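Local coordinates for protein N-terminal acetyltransferase B complex subunit MDM20 (Candida albicans, PDB 5K04) that serves as the non-catalytic subunit of the N-terminal acetyltransferase NatB, probably supporting its partner NAT3 in acetylating protein N-termini, at residues A[354-359]-A[722-727]; A[371-376]-A[399-404]; A[342-345]-A[351-354]. One frame throughout, in Å; residues are numbered along the deposited sequence.

In the fold
The three contacts lie together in an all-helical chain of the MDM20/NAA25 family. Contacts 2 and 3 join neighbouring helices among 337-346, 353-358, 372-383 and 388-404, and contact 1 brings a loop near the C-terminus onto helix 353-358. That helix serves both contact 1 and contact 3, whose centres are about 13 Å apart; the two share Asp-354. Contact 2 has its centre about 10 Å from that of contact 1 and about 13 Å from that of contact 3. Tyr-356 makes the join between contacts 1 and 2, its CE1 lying 3.3 Å from CD2 of Leu-401. Towards the NAT3 subunit, Glu-374 of contact 2 makes a weak hydrogen bond to Gln-83 of NAT3, and Lys-345 of contact 3 packs on that same residue.

Contact 1: A[354-359]-A[722-727]; sequences DVYERF and PPISVD
Ile-724 comes from the loop between helices 707-717 and 729-747 and presses its branched side chain against Tyr-356 and Glu-357 of helix 353-358. Starting at its root, CB lies 3.8 Å from Glu-357 OE2. The CG2 methyl comes closer to that oxygen, at 3.5 Å, and also touches the tyrosine ring, 4.0 Å from Tyr-356 CD2. The other branch, CG1, is tucked between the backbone N and the carbonyl carbon (chi1 59°), which, with an extended chi2, carries CD1 obliquely to the ring, 4.0 Å from Tyr-356 CE2. The isoleucine and tyrosine side chains cross at about a right angle. Glu-357 bends at chi2 and reaches across to the loop, where a water links the carboxylate to the loop backbone: it donates to Glu-357 OE2 at 2.9 Å and accepts from Ser-725 N at 2.9 Å. Around this, Trp-353 and Leu-397 also pack on Ile-724, while His-400 touches both Ile-724 and Tyr-356. The chemistry is therefore split: apolar packing seats the loop on the helices, and the exposed carboxylate adds a water-mediated hold on the loop backbone, with no direct hydrogen bond across.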
loop_
_atom_site.group_PDB
_atom_site.type_symbol
_atom_site.label_atom_id
_atom_site.label_comp_id
_atom_site.label_asym_id
_atom_site.label_seq_id
_atom_site.Cartn_x
_atom_site.Cartn_y
_atom_site.Cartn_z
ATOM N N ASP A 354 6.928 -28.842 22.689
ATOM C CA ASP A 354 6.356 -29.385 23.918
ATOM C C ASP A 354 5.089 -28.630 24.305
ATOM O O ASP A 354 4.109 -29.235 24.754
ATOM C CB ASP A 354 7.390 -29.345 25.051
ATOM C CG ASP A 354 7.918 -27.938 25.324
ATOM O OD1 ASP A 354 8.117 -27.159 24.363
ATOM O OD2 ASP A 354 8.127 -27.609 26.505
ATOM N N VAL A 355 5.074 -27.309 24.102
ATOM C CA VAL A 355 3.886 -26.528 24.433
ATOM C C VAL A 355 2.808 -26.749 23.386
ATOM O O VAL A 355 1.621 -26.883 23.716
ATOM C CB VAL A 355 4.240 -25.038 24.565
ATOM C CG1 VAL A 355 2.997 -24.228 24.907
ATOM C CG2 VAL A 355 5.308 -24.838 25.613
ATOM N N TYR A 356 3.208 -26.793 22.108
ATOM C CA TYR A 356 2.288 -27.163 21.038
ATOM C C TYR A 356 1.558 -28.469 21.357
ATOM O O TYR A 356 0.332 -28.558 21.233
ATOM C CB TYR A 356 3.034 -27.278 19.707
ATOM C CG TYR A 356 2.139 -27.854 18.639
ATOM C CD1 TYR A 356 1.216 -27.048 17.979
ATOM C CD2 TYR A 356 2.169 -29.211 18.334
ATOM C CE1 TYR A 356 0.360 -27.575 17.029
ATOM C CE2 TYR A 356 1.314 -29.756 17.392
ATOM C CZ TYR A 356 0.416 -28.937 16.735
ATOM O OH TYR A 356 -0.422 -29.475 15.785
ATOM N N GLU A 357 2.296 -29.492 21.787
ATOM C CA GLU A 357 1.663 -30.777 22.080
ATOM C C GLU A 357 0.642 -30.679 23.208
ATOM O O GLU A 357 -0.274 -31.504 23.271
ATOM C CB GLU A 357 2.718 -31.830 22.414
ATOM C CG GLU A 357 3.575 -32.274 21.219
ATOM C CD GLU A 357 2.805 -33.056 20.155
ATOM O OE1 GLU A 357 1.647 -33.447 20.409
ATOM O OE2 GLU A 357 3.371 -33.285 19.063
ATOM N N ARG A 358 0.766 -29.683 24.085
ATOM C CA ARG A 358 -0.190 -29.490 25.170
ATOM C C ARG A 358 -1.384 -28.639 24.767
ATOM O O ARG A 358 -2.398 -28.651 25.467
ATOM C CB ARG A 358 0.498 -28.850 26.379
ATOM C CG ARG A 358 1.330 -29.821 27.215
ATOM C CD ARG A 358 2.380 -29.069 28.019
ATOM N NE ARG A 358 1.777 -28.082 28.912
ATOM C CZ ARG A 358 2.416 -27.018 29.404
ATOM N NH1 ARG A 358 3.690 -26.788 29.088
ATOM N NH2 ARG A 358 1.777 -26.177 30.212
ATOM N N PHE A 359 -1.291 -27.902 23.663
ATOM C CA PHE A 359 -2.369 -27.022 23.217
ATOM C C PHE A 359 -2.523 -27.065 21.694
ATOM O O PHE A 359 -2.698 -26.027 21.044
ATOM C CB PHE A 359 -2.125 -25.578 23.670
ATOM C CG PHE A 359 -1.810 -25.419 25.137
ATOM C CD1 PHE A 359 -0.505 -25.475 25.591
ATOM C CD2 PHE A 359 -2.814 -25.153 26.051
ATOM C CE1 PHE A 359 -0.205 -25.313 26.939
ATOM C CE2 PHE A 359 -2.525 -24.988 27.411
ATOM C CZ PHE A 359 -1.220 -25.074 27.851
ATOM N N PRO A 722 10.181 -35.354 11.251
ATOM C CA PRO A 722 9.444 -34.165 11.693
ATOM C C PRO A 722 9.321 -34.147 13.178
ATOM O O PRO A 722 9.353 -35.187 13.865
ATOM C CB PRO A 722 8.067 -34.351 11.012
ATOM C CG PRO A 722 8.168 -35.585 10.154
ATOM C CD PRO A 722 9.297 -36.388 10.708
ATOM N N PRO A 723 9.185 -32.950 13.793
ATOM C CA PRO A 723 9.083 -32.849 15.252
ATOM C C PRO A 723 7.720 -33.224 15.819
ATOM O O PRO A 723 7.612 -33.414 17.038
ATOM C CB PRO A 723 9.394 -31.369 15.520
ATOM C CG PRO A 723 8.947 -30.676 14.265
ATOM C CD PRO A 723 9.232 -31.631 13.133
ATOM N N ILE A 724 6.682 -33.327 14.988
ATOM C CA ILE A 724 5.350 -33.699 15.428
ATOM C C ILE A 724 4.821 -34.756 14.463
ATOM O O ILE A 724 5.407 -35.013 13.411
ATOM C CB ILE A 724 4.401 -32.483 15.497
ATOM C CG1 ILE A 724 4.288 -31.825 14.131
ATOM C CG2 ILE A 724 4.910 -31.454 16.505
ATOM C CD1 ILE A 724 3.174 -30.796 14.044
ATOM N N SER A 725 3.695 -35.367 14.832
ATOM C CA SER A 725 3.097 -36.398 13.998
ATOM C C SER A 725 2.386 -35.750 12.821
ATOM O O SER A 725 1.423 -34.994 13.002
ATOM C CB SER A 725 2.134 -37.260 14.796
ATOM O OG SER A 725 2.086 -38.553 14.227
ATOM N N VAL A 726 2.865 -36.050 11.615
ATOM C CA VAL A 726 2.330 -35.512 10.368
ATOM C C VAL A 726 2.449 -36.592 9.301
ATOM O O VAL A 726 3.173 -37.577 9.460
ATOM C CB VAL A 726 3.074 -34.239 9.919
ATOM C CG1 VAL A 726 2.691 -33.048 10.782
ATOM C CG2 VAL A 726 4.566 -34.469 9.971
ATOM N N ASP A 727 1.719 -36.402 8.207
ATOM C CA ASP A 727 1.886 -37.194 6.996
ATOM C C ASP A 727 2.687 -36.373 5.996
ATOM O O ASP A 727 2.236 -35.311 5.549
ATOM C CB ASP A 727 0.542 -37.596 6.398
ATOM C CG ASP A 727 0.696 -38.426 5.130
ATOM O OD1 ASP A 727 1.248 -39.557 5.215
ATOM O OD2 ASP A 727 0.269 -37.941 4.060
HETATM O O HOH W 1 2.300 -35.392 17.340
#

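Contact 2: A[371-376]-A[399-404]; sequences PVNELT and KHLLEQ
Two consecutive antiparallel helices, 372-383 and 388-404, form a helical hairpin, and this contact closes its open end: Asn-373 and Thr-376, from the start of the first helix, face Leu-401 near the end of the second. Asn-373 and Leu-401 are the nearest residues across the pair, with CA atoms 7.7 Å apart. The leucine lies alongside both partners, pointing the other way. Its CD1 methyl sits 3.5 Å from Thr-376 OG1, and its CD2 methyl lies 3.8 Å from Asn-373 OD1; both methyls border that amide oxygen, and CD1 also meets the threonine hydroxyl.

The two polar residues are joined within their own helix, one turn apart: Thr-376 OG1 donates to Asn-373 OD1 at 2.7 Å. A chi1 of 63° swings the threonine hydroxyl back over its own helix toward the asparagine, and the donor is tilted 15° from the carbonyl plane. The buried hydroxyl thus has an acceptor and the buried amide oxygen a donor, next to the leucine methyls.

Helical hairpins of this kind recur along alpha-solenoids of the TPR type, to whose clan this family is assigned, consistent with the hairpin here; the helices meet through side-chain packing and one water. Asn-373 ND2 donates a hydrogen bond to that water at 3.1 Å, and the water donates in turn to Leu-401 O at 2.9 Å, reaching a backbone carbonyl in the last turns of its helix. The same amide nitrogen also bonds Asp-405 OD2, just beyond, so OD1 and ND2 are both engaged and the rotation of the amide is fixed. Tyr-356 and Leu-411 also pack on Leu-401, and Tyr-356 touches Thr-376 as well.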
loop_
_atom_site.group_PDB
_atom_site.type_symbol
_atom_site.label_atom_id
_atom_site.label_comp_id
_atom_site.label_asym_id
_atom_site.label_seq_id
_atom_site.Cartn_x
_atom_site.Cartn_y
_atom_site.Cartn_z
ATOM N N PRO A 371 -2.970 -19.066 20.070
ATOM C CA PRO A 371 -1.726 -18.417 20.504
ATOM C C PRO A 371 -0.509 -19.339 20.511
ATOM O O PRO A 371 0.618 -18.833 20.484
ATOM C CB PRO A 371 -2.064 -17.918 21.917
ATOM C CG PRO A 371 -3.560 -17.855 21.955
ATOM C CD PRO A 371 -4.034 -18.980 21.088
ATOM N N VAL A 372 -0.691 -20.670 20.536
ATOM C CA VAL A 372 0.458 -21.582 20.478
ATOM C C VAL A 372 1.276 -21.361 19.219
ATOM O O VAL A 372 2.485 -21.629 19.193
ATOM C CB VAL A 372 0.010 -23.050 20.534
ATOM C CG1 VAL A 372 1.187 -23.919 20.858
ATOM C CG2 VAL A 372 -1.024 -23.226 21.556
ATOM N N ASN A 373 0.630 -20.907 18.149
ATOM C CA ASN A 373 1.319 -20.783 16.883
ATOM C C ASN A 373 2.132 -19.507 16.787
ATOM O O ASN A 373 2.769 -19.266 15.752
ATOM C CB ASN A 373 0.297 -20.927 15.768
ATOM C CG ASN A 373 -0.192 -22.356 15.662
ATOM O OD1 ASN A 373 0.603 -23.291 15.848
ATOM N ND2 ASN A 373 -1.491 -22.544 15.400
ATOM N N GLU A 374 2.106 -18.689 17.846
ATOM C CA GLU A 374 3.132 -17.675 18.022
ATOM C C GLU A 374 4.462 -18.338 18.342
ATOM O O GLU A 374 5.515 -17.910 17.856
ATOM C CB GLU A 374 2.727 -16.713 19.140
ATOM C CG GLU A 374 1.497 -15.837 18.842
ATOM C CD GLU A 374 1.704 -14.845 17.686
ATOM O OE1 GLU A 374 0.787 -14.686 16.847
ATOM O OE2 GLU A 374 2.797 -14.230 17.617
ATOM N N LEU A 375 4.418 -19.408 19.149
ATOM C CA LEU A 375 5.613 -20.165 19.507
ATOM C C LEU A 375 6.071 -21.066 18.365
ATOM O O LEU A 375 7.268 -21.111 18.045
ATOM C CB LEU A 375 5.343 -20.989 20.769
ATOM C CG LEU A 375 5.058 -20.093 21.973
ATOM C CD1 LEU A 375 5.188 -20.829 23.312
ATOM C CD2 LEU A 375 6.009 -18.907 21.930
ATOM N N THR A 376 5.129 -21.773 17.727
ATOM C CA THR A 376 5.498 -22.708 16.668
ATOM C C THR A 376 6.089 -21.978 15.462
ATOM O O THR A 376 7.057 -22.460 14.853
ATOM C CB THR A 376 4.289 -23.564 16.260
ATOM O OG1 THR A 376 3.238 -22.753 15.715
ATOM C CG2 THR A 376 3.758 -24.304 17.460
ATOM N N LYS A 399 1.215 -26.341 6.895
ATOM C CA LYS A 399 -0.076 -26.899 6.485
ATOM C C LYS A 399 -0.748 -27.646 7.630
ATOM O O LYS A 399 -1.970 -27.569 7.797
ATOM C CB LYS A 399 0.095 -27.833 5.280
ATOM C CG LYS A 399 0.610 -27.147 4.031
ATOM C CD LYS A 399 0.950 -28.149 2.949
ATOM C CE LYS A 399 -0.284 -28.929 2.516
ATOM N NZ LYS A 399 0.107 -30.091 1.677
ATOM N N HIS A 400 0.030 -28.384 8.423
ATOM C CA HIS A 400 -0.571 -29.145 9.512
ATOM C C HIS A 400 -1.166 -28.222 10.561
ATOM O O HIS A 400 -2.297 -28.429 11.010
ATOM C CB HIS A 400 0.452 -30.080 10.154
ATOM C CG HIS A 400 -0.121 -30.893 11.267
ATOM N ND1 HIS A 400 -0.004 -30.531 12.592
ATOM C CD2 HIS A 400 -0.864 -32.021 11.251
ATOM C CE1 HIS A 400 -0.634 -31.413 13.346
ATOM N NE2 HIS A 400 -1.163 -32.327 12.556
ATOM N N LEU A 401 -0.413 -27.193 10.953
ATOM C CA LEU A 401 -0.922 -26.175 11.867
ATOM C C LEU A 401 -2.169 -25.484 11.316
ATOM O O LEU A 401 -3.107 -25.190 12.068
ATOM C CB LEU A 401 0.183 -25.154 12.151
ATOM C CG LEU A 401 1.488 -25.748 12.692
ATOM C CD1 LEU A 401 2.549 -24.684 12.873
ATOM C CD2 LEU A 401 1.257 -26.517 13.989
ATOM N N LEU A 402 -2.200 -25.218 10.006
ATOM C CA LEU A 402 -3.321 -24.496 9.405
ATOM C C LEU A 402 -4.592 -25.335 9.329
ATOM O O LEU A 402 -5.670 -24.763 9.142
ATOM C CB LEU A 402 -2.943 -23.979 8.004
ATOM C CG LEU A 402 -2.059 -22.718 7.976
ATOM C CD1 LEU A 402 -1.389 -22.449 6.629
ATOM C CD2 LEU A 402 -2.897 -21.507 8.391
ATOM N N GLU A 403 -4.489 -26.672 9.448
ATOM C CA GLU A 403 -5.679 -27.530 9.496
ATOM C C GLU A 403 -6.560 -27.182 10.690
ATOM O O GLU A 403 -7.792 -27.158 10.591
ATOM C CB GLU A 403 -5.284 -29.017 9.587
ATOM C CG GLU A 403 -4.602 -29.633 8.369
ATOM C CD GLU A 403 -4.030 -31.015 8.669
ATOM O OE1 GLU A 403 -4.372 -31.572 9.732
ATOM O OE2 GLU A 403 -3.236 -31.538 7.851
ATOM N N GLN A 404 -5.938 -26.945 11.835
ATOM C CA GLN A 404 -6.635 -26.621 13.067
ATOM C C GLN A 404 -6.700 -25.120 13.321
ATOM O O GLN A 404 -7.648 -24.653 13.958
ATOM C CB GLN A 404 -5.932 -27.329 14.229
ATOM C CG GLN A 404 -6.706 -27.386 15.502
ATOM C CD GLN A 404 -7.762 -28.454 15.480
ATOM O OE1 GLN A 404 -7.704 -29.390 14.676
ATOM N NE2 GLN A 404 -8.742 -28.323 16.364
HETATM O O HOH W 2 -2.663 -25.424 14.963
#

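Contact 3: A[342-345]-A[351-354]; sequences NNRK and DNWD
Arg-344 of helix 337-346 and Asp-354 of helix 353-358 approach from opposite directions and meet as an end-on, two-pronged salt bridge between consecutive helices of what is probably a TPR-like solenoid. The guanidinium and carboxylate planes are only 22° apart, so the groups meet edge to edge, nearly coplanar. NH2 donates to Asp-354 OD2 at 2.7 Å along a nearly straight bond, meeting that oxygen on its syn side, and NH1 donates to the syn lone pair of Asp-354 OD1 at 3.1 Å.

Asn-352, at the N-cap position of helix 353-358, lies differently: its amide plane is turned 38° from the guanidinium, and its side chain runs antiparallel beside that of the arginine. Its OD1 still lies close to the guanidinium plane, where NH1 reaches one of its lone pairs at 2.9 Å. NH1 thus serves two acceptors, which together with the NH2 bond hold the guanidinium against rotation. A bend at chi2 (-77°) folds the arginine chain around the same oxygen, bringing Arg-344 CD to 3.3 Å from Asn-352 OD1. Although at the N-cap position, this side chain makes no capping bond; its OD1 takes the arginine. Leu-375 packs on both Arg-344 and Asn-352, and the other end of the amide, Asn-352 ND2, bonds the backbone oxygen of Gln-349.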
loop_
_atom_site.group_PDB
_atom_site.type_symbol
_atom_site.label_atom_id
_atom_site.label_comp_id
_atom_site.label_asym_id
_atom_site.label_seq_id
_atom_site.Cartn_x
_atom_site.Cartn_y
_atom_site.Cartn_z
ATOM N N ASN A 342 4.196 -15.885 26.638
ATOM C CA ASN A 342 4.974 -14.718 27.041
ATOM C C ASN A 342 6.299 -15.136 27.668
ATOM O O ASN A 342 7.360 -14.609 27.310
ATOM C CB ASN A 342 4.150 -13.851 27.998
ATOM C CG ASN A 342 3.100 -12.992 27.262
ATOM O OD1 ASN A 342 3.409 -12.334 26.275
ATOM N ND2 ASN A 342 1.859 -13.023 27.744
ATOM N N ASN A 343 6.259 -16.123 28.574
ATOM C CA ASN A 343 7.477 -16.590 29.239
ATOM C C ASN A 343 8.491 -17.129 28.239
ATOM O O ASN A 343 9.684 -16.819 28.331
ATOM C CB ASN A 343 7.141 -17.659 30.277
ATOM C CG ASN A 343 6.325 -17.112 31.427
ATOM O OD1 ASN A 343 6.098 -15.905 31.518
ATOM N ND2 ASN A 343 5.870 -17.997 32.307
ATOM N N ARG A 344 8.037 -17.926 27.265
ATOM C CA ARG A 344 8.957 -18.448 26.255
ATOM C C ARG A 344 9.544 -17.328 25.403
ATOM O O ARG A 344 10.688 -17.426 24.945
ATOM C CB ARG A 344 8.244 -19.465 25.374
ATOM C CG ARG A 344 7.844 -20.741 26.104
ATOM C CD ARG A 344 9.034 -21.658 26.304
ATOM N NE ARG A 344 8.685 -22.829 27.109
ATOM C CZ ARG A 344 8.639 -24.074 26.645
ATOM N NH1 ARG A 344 8.931 -24.323 25.374
ATOM N NH2 ARG A 344 8.299 -25.064 27.450
ATOM N N LYS A 345 8.772 -16.263 25.174
ATOM C CA LYS A 345 9.303 -15.098 24.475
ATOM C C LYS A 345 10.317 -14.356 25.336
ATOM O O LYS A 345 11.367 -13.935 24.841
ATOM C CB LYS A 345 8.165 -14.168 24.084
ATOM C CG LYS A 345 7.325 -14.673 22.931
ATOM C CD LYS A 345 5.994 -13.959 22.903
ATOM C CE LYS A 345 5.818 -13.167 21.658
ATOM N NZ LYS A 345 4.373 -13.112 21.336
ATOM N N ASP A 351 12.567 -23.729 21.034
ATOM C CA ASP A 351 12.151 -25.135 21.006
ATOM C C ASP A 351 10.848 -25.255 21.792
ATOM O O ASP A 351 10.854 -25.380 23.022
ATOM C CB ASP A 351 13.237 -26.047 21.570
ATOM C CG ASP A 351 14.416 -26.201 20.623
ATOM O OD1 ASP A 351 14.319 -25.756 19.457
ATOM O OD2 ASP A 351 15.443 -26.764 21.052
ATOM N N ASN A 352 9.724 -25.229 21.071
ATOM C CA ASN A 352 8.418 -25.050 21.693
ATOM C C ASN A 352 7.383 -26.098 21.281
ATOM O O ASN A 352 6.191 -25.910 21.549
ATOM C CB ASN A 352 7.896 -23.641 21.380
ATOM C CG ASN A 352 8.799 -22.543 21.948
ATOM O OD1 ASN A 352 9.126 -22.546 23.139
ATOM N ND2 ASN A 352 9.203 -21.600 21.092
ATOM N N TRP A 353 7.799 -27.199 20.649
ATOM C CA TRP A 353 6.852 -28.261 20.316
ATOM C C TRP A 353 6.217 -28.862 21.561
ATOM O O TRP A 353 5.076 -29.336 21.505
ATOM C CB TRP A 353 7.540 -29.352 19.494
ATOM C CG TRP A 353 8.022 -28.841 18.176
ATOM C CD1 TRP A 353 9.319 -28.777 17.744
ATOM C CD2 TRP A 353 7.219 -28.287 17.124
ATOM N NE1 TRP A 353 9.367 -28.218 16.490
ATOM C CE2 TRP A 353 8.097 -27.911 16.083
ATOM C CE3 TRP A 353 5.850 -28.079 16.957
ATOM C CZ2 TRP A 353 7.647 -27.344 14.886
ATOM C CZ3 TRP A 353 5.404 -27.513 15.762
ATOM C CH2 TRP A 353 6.304 -27.151 14.744
ATOM N N ASP A 354 6.928 -28.842 22.689
ATOM C CA ASP A 354 6.356 -29.385 23.918
ATOM C C ASP A 354 5.089 -28.630 24.305
ATOM O O ASP A 354 4.109 -29.235 24.754
ATOM C CB ASP A 354 7.390 -29.345 25.051
ATOM C CG ASP A 354 7.918 -27.938 25.324
ATOM O OD1 ASP A 354 8.117 -27.159 24.363
ATOM O OD2 ASP A 354 8.127 -27.609 26.505
#